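Local atomic coordinates of retinol dehydratase (PDB entry 1FMJ), a protein that converts retinol to anhydroretinol by dehydration, using a sulfotransferase-type fold, and is seen here with retinol and adenosine 3',5'-diphosphate bound. Residues Glu81-Phe92 and Gln274-Leu282; Ala94-Arg102 and Gly291-Arg299. All coordinates share one frame; numbering follows the deposited sequence.

Overall arrangement
Both contacts lie in the sulfotransferase domain, on the same side of the chain's centre, with their own centres about 16 Å apart. Along the chain the order is 81-92, 94-102, 274-282, 291-299, so the two contacts interleave. Helix 76-87 belongs to contact 1. The chain then runs on to helix 99-102 of contact 2. Later in the chain, helix 272-281 is followed by helix 284-288 and the loop with 291-299. The two contacts meet directly at a salt bridge between Glu81 and Arg102. Contact 1 reaches the nucleotide through Leu282, and segment 291-299 reaches retinol through Met295.

Contact 1: residues Glu81-Phe92 and Gln274-Leu282; sequences ELVWLIENDLNF and QIQRLCEHL. With HG (mercury (II) ion), chain D; A3P (adenosine-3'-5'-diphosphate), chain G.
Helix 76-87, which follows strand 66-70 of the parallel sheet, packs here against helix 272-281, and His281 is hydrogen-bonded to Glu81 across the interface. The short segments 81-87 and 274-281 run roughly antiparallel, at 145°, with axes 11.0 Å apart. His281 NE2 donates to Glu81 OE1 at 2.8 Å. The oxygen is met on its anti side, and carboxylate and imidazole are nearly coplanar. With CG anti to the backbone N (chi1 178°), His281 places its ring where NE2 meets Glu81 OE1. The other oxygen, Glu81 OE2, forms a salt bridge with Arg102, so two partners hold the carboxylate. This negative charge probably favours a proton on NE2. ND1 is buried and has no partner in the model.

Phe92, beyond the helix end, packs against two flat groups. Its edge points at the face of His281 in a T-shaped pair, planes at 81°. The Arg277 guanidinium stacks flat over one Phe92 face, centres 4.3 Å apart. The extended Arg277 chain brings NE within 3.7 Å of Phe92 CE1.

Leu278 fills the apolar middle. Its CD2 meets Leu85 CD1 at 3.9 Å, and its CD1 meets Ile86 CG1 at 4.0 Å. Leu90 CD2 packs on Leu278 CG and on Gln274 CB. At the other end, Leu82 CD2 presses on Leu282 CD1 at 3.2 Å, tighter than usual for two carbons. Ile259 of helix 255-265 also touches Leu278.

Leu282 O accepts a hydrogen bond from N6 of the nucleotide adenine at 2.8 Å. Cys279 SG binds mercury, the heavy atom of this derivative. The whole is a helix-helix packing in the P-loop-type sulfotransferase fold, with the end of one helix at the adenine pocket.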
loop_
_atom_site.group_PDB
_atom_site.type_symbol
_atom_site.label_atom_id
_atom_site.label_comp_id
_atom_site.label_asym_id
_atom_site.label_seq_id
_atom_site.Cartn_x
_atom_site.Cartn_y
_atom_site.Cartn_z
ATOM N N GLU A 81 -3.313 -9.973 -7.228
ATOM C CA GLU A 81 -3.702 -10.716 -8.419
ATOM C C GLU A 81 -3.446 -12.198 -8.240
ATOM O O GLU A 81 -4.317 -13.022 -8.540
ATOM C CB GLU A 81 -2.946 -10.197 -9.641
ATOM C CG GLU A 81 -3.386 -10.830 -10.961
ATOM C CD GLU A 81 -4.762 -10.373 -11.430
ATOM O OE1 GLU A 81 -5.166 -10.777 -12.541
ATOM O OE2 GLU A 81 -5.438 -9.612 -10.705
ATOM N N LEU A 82 -2.252 -12.538 -7.755
ATOM C CA LEU A 82 -1.900 -13.933 -7.528
ATOM C C LEU A 82 -2.902 -14.568 -6.571
ATOM O O LEU A 82 -3.482 -15.616 -6.863
ATOM C CB LEU A 82 -0.497 -14.042 -6.923
ATOM C CG LEU A 82 0.679 -13.647 -7.810
ATOM C CD1 LEU A 82 1.980 -13.710 -7.000
ATOM C CD2 LEU A 82 0.740 -14.574 -9.008
ATOM N N VAL A 83 -3.096 -13.915 -5.427
ATOM C CA VAL A 83 -4.012 -14.391 -4.398
ATOM C C VAL A 83 -5.450 -14.545 -4.891
ATOM O O VAL A 83 -6.141 -15.484 -4.507
ATOM C CB VAL A 83 -4.005 -13.433 -3.171
ATOM C CG1 VAL A 83 -5.140 -13.780 -2.216
ATOM C CG2 VAL A 83 -2.671 -13.521 -2.444
ATOM N N TRP A 84 -5.912 -13.633 -5.738
ATOM C CA TRP A 84 -7.282 -13.726 -6.214
ATOM C C TRP A 84 -7.448 -14.883 -7.174
ATOM O O TRP A 84 -8.403 -15.643 -7.074
ATOM C CB TRP A 84 -7.721 -12.435 -6.909
ATOM C CG TRP A 84 -9.219 -12.267 -6.945
ATOM C CD1 TRP A 84 -10.005 -11.697 -5.981
ATOM C CD2 TRP A 84 -10.107 -12.698 -7.983
ATOM N NE1 TRP A 84 -11.327 -11.746 -6.357
ATOM C CE2 TRP A 84 -11.419 -12.352 -7.581
ATOM C CE3 TRP A 84 -9.925 -13.343 -9.215
ATOM C CZ2 TRP A 84 -12.546 -12.626 -8.369
ATOM C CZ3 TRP A 84 -11.049 -13.617 -9.999
ATOM C CH2 TRP A 84 -12.340 -13.257 -9.570
ATOM N N LEU A 85 -6.523 -15.015 -8.111
ATOM C CA LEU A 85 -6.607 -16.094 -9.087
ATOM C C LEU A 85 -6.512 -17.459 -8.425
ATOM O O LEU A 85 -7.248 -18.379 -8.782
ATOM C CB LEU A 85 -5.506 -15.941 -10.143
ATOM C CG LEU A 85 -5.784 -14.823 -11.151
ATOM C CD1 LEU A 85 -4.552 -14.523 -12.000
ATOM C CD2 LEU A 85 -6.966 -15.242 -12.023
ATOM N N ILE A 86 -5.611 -17.579 -7.452
ATOM C CA ILE A 86 -5.414 -18.836 -6.742
ATOM C C ILE A 86 -6.632 -19.234 -5.910
ATOM O O ILE A 86 -6.976 -20.411 -5.833
ATOM C CB ILE A 86 -4.168 -18.761 -5.838
ATOM C CG1 ILE A 86 -2.927 -18.543 -6.713
ATOM C CG2 ILE A 86 -4.040 -20.043 -5.011
ATOM C CD1 ILE A 86 -1.616 -18.461 -5.951
ATOM N N GLU A 87 -7.280 -18.254 -5.287
ATOM C CA GLU A 87 -8.467 -18.523 -4.485
ATOM C C GLU A 87 -9.668 -18.754 -5.396
ATOM O O GLU A 87 -10.666 -19.323 -4.971
ATOM C CB GLU A 87 -8.770 -17.347 -3.542
ATOM C CG GLU A 87 -7.709 -17.063 -2.490
ATOM C CD GLU A 87 -7.628 -18.142 -1.427
ATOM O OE1 GLU A 87 -7.689 -19.334 -1.786
ATOM O OE2 GLU A 87 -7.484 -17.803 -0.233
ATOM N N ASN A 88 -9.573 -18.322 -6.653
ATOM C CA ASN A 88 -10.691 -18.486 -7.582
ATOM C C ASN A 88 -10.488 -19.431 -8.768
ATOM O O ASN A 88 -10.961 -19.161 -9.873
ATOM C CB ASN A 88 -11.153 -17.115 -8.081
ATOM C CG ASN A 88 -12.040 -16.400 -7.072
ATOM O OD1 ASN A 88 -13.206 -16.766 -6.886
ATOM N ND2 ASN A 88 -11.490 -15.388 -6.403
ATOM N N ASP A 89 -9.781 -20.533 -8.537
ATOM C CA ASP A 89 -9.560 -21.541 -9.575
ATOM C C ASP A 89 -8.941 -21.013 -10.860
ATOM O O ASP A 89 -9.328 -21.426 -11.955
ATOM C CB ASP A 89 -10.887 -22.216 -9.918
ATOM C CG ASP A 89 -11.572 -22.797 -8.703
ATOM O OD1 ASP A 89 -10.951 -23.635 -8.020
ATOM O OD2 ASP A 89 -12.730 -22.416 -8.428
ATOM N N LEU A 90 -7.977 -20.111 -10.728
ATOM C CA LEU A 90 -7.316 -19.537 -11.892
ATOM C C LEU A 90 -8.295 -19.150 -12.992
ATOM O O LEU A 90 -8.081 -19.456 -14.166
ATOM C CB LEU A 90 -6.268 -20.507 -12.450
ATOM C CG LEU A 90 -5.048 -20.737 -11.558
ATOM C CD1 LEU A 90 -5.367 -21.822 -10.541
ATOM C CD2 LEU A 90 -3.860 -21.145 -12.408
ATOM N N ASN A 91 -9.376 -18.483 -12.602
ATOM C CA ASN A 91 -10.379 -18.023 -13.551
ATOM C C ASN A 91 -9.913 -16.654 -14.035
ATOM O O ASN A 91 -10.340 -15.618 -13.514
ATOM C CB ASN A 91 -11.741 -17.898 -12.866
ATOM C CG ASN A 91 -12.859 -17.567 -13.838
ATOM O OD1 ASN A 91 -12.688 -16.769 -14.755
ATOM N ND2 ASN A 91 -14.019 -18.170 -13.628
ATOM N N PHE A 92 -9.021 -16.648 -15.022
ATOM C CA PHE A 92 -8.495 -15.396 -15.546
ATOM C C PHE A 92 -9.598 -14.540 -16.146
ATOM O O PHE A 92 -9.584 -13.317 -16.015
ATOM C CB PHE A 92 -7.419 -15.661 -16.603
ATOM C CG PHE A 92 -6.230 -16.406 -16.081
ATOM C CD1 PHE A 92 -6.322 -17.758 -15.773
ATOM C CD2 PHE A 92 -5.018 -15.752 -15.882
ATOM C CE1 PHE A 92 -5.225 -18.451 -15.275
ATOM C CE2 PHE A 92 -3.913 -16.433 -15.384
ATOM C CZ PHE A 92 -4.016 -17.787 -15.080
ATOM N N GLN A 274 -0.040 -24.754 -14.370
ATOM C CA GLN A 274 -0.857 -23.704 -13.775
ATOM C C GLN A 274 0.040 -22.616 -13.195
ATOM O O GLN A 274 -0.260 -21.427 -13.295
ATOM C CB GLN A 274 -1.750 -24.288 -12.678
ATOM C CG GLN A 274 -2.702 -25.364 -13.180
ATOM C CD GLN A 274 -3.613 -25.919 -12.097
ATOM O OE1 GLN A 274 -3.154 -26.393 -11.059
ATOM N NE2 GLN A 274 -4.917 -25.868 -12.343
ATOM N N ILE A 275 1.149 -23.026 -12.598
ATOM C CA ILE A 275 2.078 -22.075 -12.008
ATOM C C ILE A 275 2.773 -21.241 -13.082
ATOM O O ILE A 275 2.895 -20.023 -12.948
ATOM C CB ILE A 275 3.123 -22.799 -11.137
ATOM C CG1 ILE A 275 2.409 -23.498 -9.973
ATOM C CG2 ILE A 275 4.159 -21.806 -10.613
ATOM C CD1 ILE A 275 3.319 -24.241 -9.033
ATOM N N GLN A 276 3.214 -21.895 -14.151
ATOM C CA GLN A 276 3.888 -21.200 -15.238
ATOM C C GLN A 276 2.924 -20.229 -15.903
ATOM O O GLN A 276 3.335 -19.203 -16.441
ATOM C CB GLN A 276 4.417 -22.205 -16.262
ATOM N N ARG A 277 1.635 -20.554 -15.858
ATOM C CA ARG A 277 0.628 -19.697 -16.464
ATOM C C ARG A 277 0.383 -18.459 -15.598
ATOM O O ARG A 277 0.074 -17.382 -16.108
ATOM C CB ARG A 277 -0.677 -20.465 -16.654
ATOM C CG ARG A 277 -1.682 -19.726 -17.514
ATOM C CD ARG A 277 -2.987 -20.482 -17.611
ATOM N NE ARG A 277 -3.955 -19.785 -18.448
ATOM C CZ ARG A 277 -5.209 -20.185 -18.627
ATOM N NH1 ARG A 277 -5.649 -21.282 -18.023
ATOM N NH2 ARG A 277 -6.023 -19.490 -19.411
ATOM N N LEU A 278 0.515 -18.620 -14.284
ATOM C CA LEU A 278 0.340 -17.502 -13.364
ATOM C C LEU A 278 1.548 -16.599 -13.505
ATOM O O LEU A 278 1.426 -15.377 -13.516
ATOM C CB LEU A 278 0.262 -17.987 -11.919
ATOM C CG LEU A 278 -1.066 -18.525 -11.410
ATOM C CD1 LEU A 278 -0.847 -19.204 -10.061
ATOM C CD2 LEU A 278 -2.065 -17.378 -11.301
ATOM N N CYS A 279 2.720 -17.214 -13.615
ATOM C CA CYS A 279 3.950 -16.456 -13.752
ATOM C C CYS A 279 3.918 -15.602 -15.012
ATOM O O CYS A 279 4.229 -14.416 -14.966
ATOM C CB CYS A 279 5.157 -17.393 -13.788
ATOM S SG CYS A 279 6.723 -16.538 -13.467
ATOM N N GLU A 280 3.531 -16.189 -16.139
ATOM C CA GLU A 280 3.489 -15.422 -17.374
ATOM C C GLU A 280 2.436 -14.322 -17.288
ATOM O O GLU A 280 2.596 -13.251 -17.878
ATOM C CB GLU A 280 3.239 -16.341 -18.578
ATOM C CG GLU A 280 2.047 -17.279 -18.467
ATOM C CD GLU A 280 2.081 -18.382 -19.520
ATOM O OE1 GLU A 280 2.136 -18.058 -20.726
ATOM O OE2 GLU A 280 2.060 -19.573 -19.142
ATOM N N HIS A 281 1.375 -14.576 -16.527
ATOM C CA HIS A 281 0.312 -13.589 -16.357
ATOM C C HIS A 281 0.827 -12.360 -15.619
ATOM O O HIS A 281 0.297 -11.266 -15.783
ATOM C CB HIS A 281 -0.857 -14.191 -15.574
ATOM C CG HIS A 281 -1.970 -13.223 -15.306
ATOM N ND1 HIS A 281 -2.791 -12.736 -16.299
ATOM C CD2 HIS A 281 -2.382 -12.638 -14.156
ATOM C CE1 HIS A 281 -3.661 -11.892 -15.774
ATOM N NE2 HIS A 281 -3.435 -11.815 -14.475
ATOM N N LEU A 282 1.857 -12.540 -14.801
ATOM C CA LEU A 282 2.399 -11.424 -14.046
ATOM C C LEU A 282 3.611 -10.799 -14.704
ATOM O O LEU A 282 4.330 -10.032 -14.066
ATOM C CB LEU A 282 2.782 -11.853 -12.627
ATOM C CG LEU A 282 1.728 -12.344 -11.635
ATOM C CD1 LEU A 282 2.230 -11.997 -10.237
ATOM C CD2 LEU A 282 0.378 -11.692 -11.871
HETATM HG HG HG D . 6.971 -16.772 -15.962
HETATM P P1 A3P G . 8.205 0.411 -9.029
HETATM O O1P A3P G . 7.720 1.770 -8.734
HETATM O O2P A3P G . 8.116 0.104 -10.472
HETATM O O3P A3P G . 9.594 0.250 -8.571
HETATM P P2 A3P G . 2.288 -1.768 -4.814
HETATM O O4P A3P G . 1.405 -2.616 -5.630
HETATM O O5P A3P G . 2.389 -2.292 -3.435
HETATM O O6P A3P G . 1.783 -0.365 -4.816
HETATM O "O5'" A3P G . 3.735 -1.780 -5.447
HETATM C "C5'" A3P G . 3.980 -1.310 -6.762
HETATM C "C4'" A3P G . 5.389 -1.688 -7.228
HETATM O "O4'" A3P G . 5.328 -3.032 -7.786
HETATM C "C3'" A3P G . 5.890 -0.798 -8.366
HETATM O "O3'" A3P G . 7.321 -0.640 -8.229
HETATM C "C2'" A3P G . 5.400 -1.564 -9.578
HETATM O "O2'" A3P G . 5.893 -1.181 -10.858
HETATM C "C1'" A3P G . 5.740 -2.985 -9.156
HETATM N N9 A3P G . 5.018 -3.997 -9.939
HETATM C C8 A3P G . 3.671 -4.070 -10.257
HETATM N N7 A3P G . 3.330 -5.107 -10.975
HETATM C C5 A3P G . 4.529 -5.783 -11.156
HETATM C C6 A3P G . 4.885 -6.995 -11.844
HETATM N N6 A3P G . 3.998 -7.754 -12.496
HETATM N N1 A3P G . 6.218 -7.398 -11.824
HETATM C C2 A3P G . 7.161 -6.649 -11.165
HETATM N N3 A3P G . 6.947 -5.483 -10.480
HETATM C C4 A3P G . 5.601 -5.106 -10.517
#

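Contact 2: residues Ala94-Arg102 and Gly291-Arg299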
loop_
_atom_site.group_PDB
_atom_site.type_symbol
_atom_site.label_atom_id
_atom_site.label_comp_id
_atom_site.label_asym_id
_atom_site.label_seq_id
_atom_site.Cartn_x
_atom_site.Cartn_y
_atom_site.Cartn_z
ATOM N N ALA A 94 -12.630 -14.134 -15.226
ATOM C CA ALA A 94 -13.287 -13.389 -14.158
ATOM C C ALA A 94 -12.348 -12.334 -13.565
ATOM O O ALA A 94 -12.799 -11.300 -13.074
ATOM C CB ALA A 94 -13.751 -14.342 -13.073
ATOM N N ALA A 95 -11.044 -12.599 -13.618
ATOM C CA ALA A 95 -10.048 -11.666 -13.092
ATOM C C ALA A 95 -9.939 -10.396 -13.946
ATOM O O ALA A 95 -9.134 -9.503 -13.655
ATOM C CB ALA A 95 -8.695 -12.348 -13.002
ATOM N N LYS A 96 -10.753 -10.306 -14.991
ATOM C CA LYS A 96 -10.711 -9.134 -15.853
ATOM C C LYS A 96 -11.446 -7.948 -15.242
ATOM O O LYS A 96 -11.351 -6.828 -15.739
ATOM C CB LYS A 96 -11.276 -9.468 -17.236
ATOM C CG LYS A 96 -10.434 -10.494 -17.987
ATOM C CD LYS A 96 -10.977 -10.764 -19.377
ATOM C CE LYS A 96 -10.130 -11.808 -20.108
ATOM N NZ LYS A 96 -10.588 -12.019 -21.517
ATOM N N THR A 97 -12.182 -8.187 -14.163
ATOM C CA THR A 97 -12.883 -7.089 -13.511
ATOM C C THR A 97 -11.828 -6.250 -12.796
ATOM O O THR A 97 -10.760 -6.758 -12.439
ATOM C CB THR A 97 -13.920 -7.599 -12.481
ATOM O OG1 THR A 97 -15.007 -8.226 -13.167
ATOM C CG2 THR A 97 -14.470 -6.449 -11.662
ATOM N N TYR A 98 -12.120 -4.969 -12.597
ATOM C CA TYR A 98 -11.187 -4.072 -11.926
ATOM C C TYR A 98 -10.772 -4.570 -10.537
ATOM O O TYR A 98 -11.610 -4.925 -9.707
ATOM C CB TYR A 98 -11.792 -2.667 -11.817
ATOM C CG TYR A 98 -11.952 -1.969 -13.157
ATOM C CD1 TYR A 98 -13.209 -1.587 -13.625
ATOM C CD2 TYR A 98 -10.842 -1.707 -13.962
ATOM C CE1 TYR A 98 -13.363 -0.960 -14.871
ATOM C CE2 TYR A 98 -10.979 -1.083 -15.212
ATOM C CZ TYR A 98 -12.243 -0.713 -15.661
ATOM O OH TYR A 98 -12.381 -0.120 -16.901
ATOM N N MET A 99 -9.463 -4.592 -10.304
ATOM C CA MET A 99 -8.903 -5.026 -9.031
ATOM C C MET A 99 -9.590 -4.255 -7.906
ATOM O O MET A 99 -9.890 -4.806 -6.849
ATOM C CB MET A 99 -7.393 -4.754 -9.017
ATOM C CG MET A 99 -6.670 -5.134 -7.737
ATOM S SD MET A 99 -6.564 -6.911 -7.499
ATOM C CE MET A 99 -5.171 -7.305 -8.543
ATOM N N SER A 100 -9.854 -2.978 -8.152
ATOM C CA SER A 100 -10.499 -2.137 -7.155
ATOM C C SER A 100 -11.906 -2.626 -6.808
ATOM O O SER A 100 -12.487 -2.186 -5.824
ATOM C CB SER A 100 -10.546 -0.690 -7.640
ATOM O OG SER A 100 -11.243 -0.585 -8.865
ATOM N N LEU A 101 -12.452 -3.530 -7.617
ATOM C CA LEU A 101 -13.775 -4.087 -7.353
ATOM C C LEU A 101 -13.644 -5.473 -6.717
ATOM O O LEU A 101 -14.578 -5.971 -6.095
ATOM C CB LEU A 101 -14.591 -4.193 -8.654
ATOM C CG LEU A 101 -15.466 -3.003 -9.096
ATOM C CD1 LEU A 101 -14.721 -1.692 -8.933
ATOM C CD2 LEU A 101 -15.891 -3.192 -10.548
ATOM N N ARG A 102 -12.485 -6.101 -6.873
ATOM C CA ARG A 102 -12.283 -7.428 -6.314
ATOM C C ARG A 102 -11.756 -7.368 -4.879
ATOM O O ARG A 102 -11.882 -8.329 -4.118
ATOM C CB ARG A 102 -11.341 -8.230 -7.217
ATOM C CG ARG A 102 -12.008 -8.715 -8.515
ATOM C CD ARG A 102 -11.031 -9.470 -9.423
ATOM N NE ARG A 102 -10.134 -8.552 -10.114
ATOM C CZ ARG A 102 -8.887 -8.836 -10.469
ATOM N NH1 ARG A 102 -8.362 -10.028 -10.192
ATOM N NH2 ARG A 102 -8.164 -7.926 -11.111
ATOM N N GLY A 291 -5.356 -3.293 -18.105
ATOM C CA GLY A 291 -6.278 -2.302 -17.588
ATOM C C GLY A 291 -7.028 -2.697 -16.328
ATOM O O GLY A 291 -7.532 -1.832 -15.612
ATOM N N ALA A 292 -7.118 -3.990 -16.042
ATOM C CA ALA A 292 -7.831 -4.420 -14.844
ATOM C C ALA A 292 -7.039 -4.105 -13.576
ATOM O O ALA A 292 -7.601 -4.065 -12.479
ATOM C CB ALA A 292 -8.125 -5.920 -14.916
ATOM N N VAL A 293 -5.742 -3.861 -13.730
ATOM C CA VAL A 293 -4.891 -3.585 -12.578
ATOM C C VAL A 293 -4.000 -2.349 -12.673
ATOM O O VAL A 293 -3.451 -1.914 -11.665
ATOM C CB VAL A 293 -3.967 -4.794 -12.277
ATOM C CG1 VAL A 293 -4.794 -6.054 -12.097
ATOM C CG2 VAL A 293 -2.954 -4.977 -13.411
ATOM N N ASN A 294 -3.851 -1.773 -13.861
ATOM C CA ASN A 294 -2.970 -0.623 -13.996
ATOM C C ASN A 294 -3.562 0.734 -13.633
ATOM O O ASN A 294 -2.887 1.753 -13.762
ATOM C CB ASN A 294 -2.371 -0.562 -15.407
ATOM C CG ASN A 294 -3.412 -0.344 -16.483
ATOM O OD1 ASN A 294 -4.490 0.178 -16.224
ATOM N ND2 ASN A 294 -3.080 -0.725 -17.708
ATOM N N MET A 295 -4.815 0.738 -13.190
ATOM C CA MET A 295 -5.500 1.959 -12.780
ATOM C C MET A 295 -5.564 3.041 -13.853
ATOM O O MET A 295 -5.808 4.210 -13.544
ATOM C CB MET A 295 -4.828 2.533 -11.531
ATOM C CG MET A 295 -4.843 1.610 -10.318
ATOM S SD MET A 295 -6.476 1.457 -9.539
ATOM C CE MET A 295 -6.276 2.508 -8.140
ATOM N N GLU A 296 -5.340 2.664 -15.108
ATOM C CA GLU A 296 -5.387 3.629 -16.200
ATOM C C GLU A 296 -6.814 4.091 -16.476
ATOM O O GLU A 296 -7.031 5.047 -17.211
ATOM C CB GLU A 296 -4.768 3.036 -17.473
ATOM C CG GLU A 296 -3.247 3.032 -17.457
ATOM C CD GLU A 296 -2.664 4.432 -17.417
ATOM O OE1 GLU A 296 -1.580 4.607 -16.816
ATOM O OE2 GLU A 296 -3.283 5.359 -17.990
ATOM N N ASP A 297 -7.783 3.408 -15.876
ATOM C CA ASP A 297 -9.190 3.750 -16.035
ATOM C C ASP A 297 -9.469 5.100 -15.381
ATOM O O ASP A 297 -10.480 5.746 -15.667
ATOM C CB ASP A 297 -10.071 2.665 -15.401
ATOM C CG ASP A 297 -9.488 2.120 -14.102
ATOM O OD1 ASP A 297 -8.324 1.670 -14.122
ATOM O OD2 ASP A 297 -10.189 2.126 -13.062
ATOM N N TYR A 298 -8.561 5.529 -14.509
ATOM C CA TYR A 298 -8.719 6.807 -13.825
ATOM C C TYR A 298 -8.133 7.985 -14.605
ATOM O O TYR A 298 -8.449 9.138 -14.320
ATOM C CB TYR A 298 -8.077 6.758 -12.435
ATOM C CG TYR A 298 -8.830 5.930 -11.423
ATOM C CD1 TYR A 298 -10.186 6.148 -11.188
ATOM C CD2 TYR A 298 -8.183 4.950 -10.671
ATOM C CE1 TYR A 298 -10.879 5.413 -10.230
ATOM C CE2 TYR A 298 -8.870 4.208 -9.707
ATOM C CZ TYR A 298 -10.215 4.448 -9.494
ATOM O OH TYR A 298 -10.902 3.724 -8.548
ATOM N N ARG A 299 -7.289 7.714 -15.593
ATOM C CA ARG A 299 -6.701 8.819 -16.334
ATOM C C ARG A 299 -7.745 9.627 -17.103
ATOM O O ARG A 299 -7.630 10.845 -17.207
ATOM C CB ARG A 299 -5.609 8.327 -17.288
ATOM C CG ARG A 299 -4.730 9.461 -17.813
ATOM C CD ARG A 299 -3.506 8.928 -18.529
ATOM N NE ARG A 299 -2.671 8.116 -17.648
ATOM C CZ ARG A 299 -1.735 8.596 -16.840
ATOM N NH1 ARG A 299 -1.492 9.898 -16.782
ATOM N NH2 ARG A 299 -1.026 7.761 -16.094
HETATM O O HOH W 1 -8.208 -1.490 -10.380
#
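Met99, in the first turn of helix 99-102, is joined by its backbone to Ala292 of the loop after helix 284-288, within the sulfotransferase fold. The loop thus meets the N-terminal end of helix 99-102, where Tyr98 holds the N-cap position. Met99 N donates to Ala292 O at 2.9 Å, with an N-H...O angle of 170°. One water also bridges the two segments: it accepts from Ser100 N and gives a weak bond to the same Ala292 O.

Van der Waals contacts lie beside this bond. Ala292 CB sits against the backbone oxygens Lys96 O (3.5 Å) and Thr97 O. Met99 is bent at chi2 and chi3, which brings CE to 3.8 Å from Val293 CG1, an apolar pair. Val293 CG1 also meets the guanidinium edge at Arg102 NH2. Arg102, bridged to Glu81, also makes a cation-pi contact with Trp84.

Flat groups make the third set. The Asp297 carboxylate lies over one face of Tyr98, planes 18° apart, with CG 3.7 Å from Tyr98 CE2. Asp297 OD2 also lies over the centre of the Tyr298 ring. An alanine in place of Asp297 would probably leave one face of each tyrosine ring without its carboxylate neighbour. Met295 of the same loop touches the bound retinol. At the edge of the Tyr98 ring, close to its plane, Gly291 O lies 3.6 Å from Tyr98 CE2.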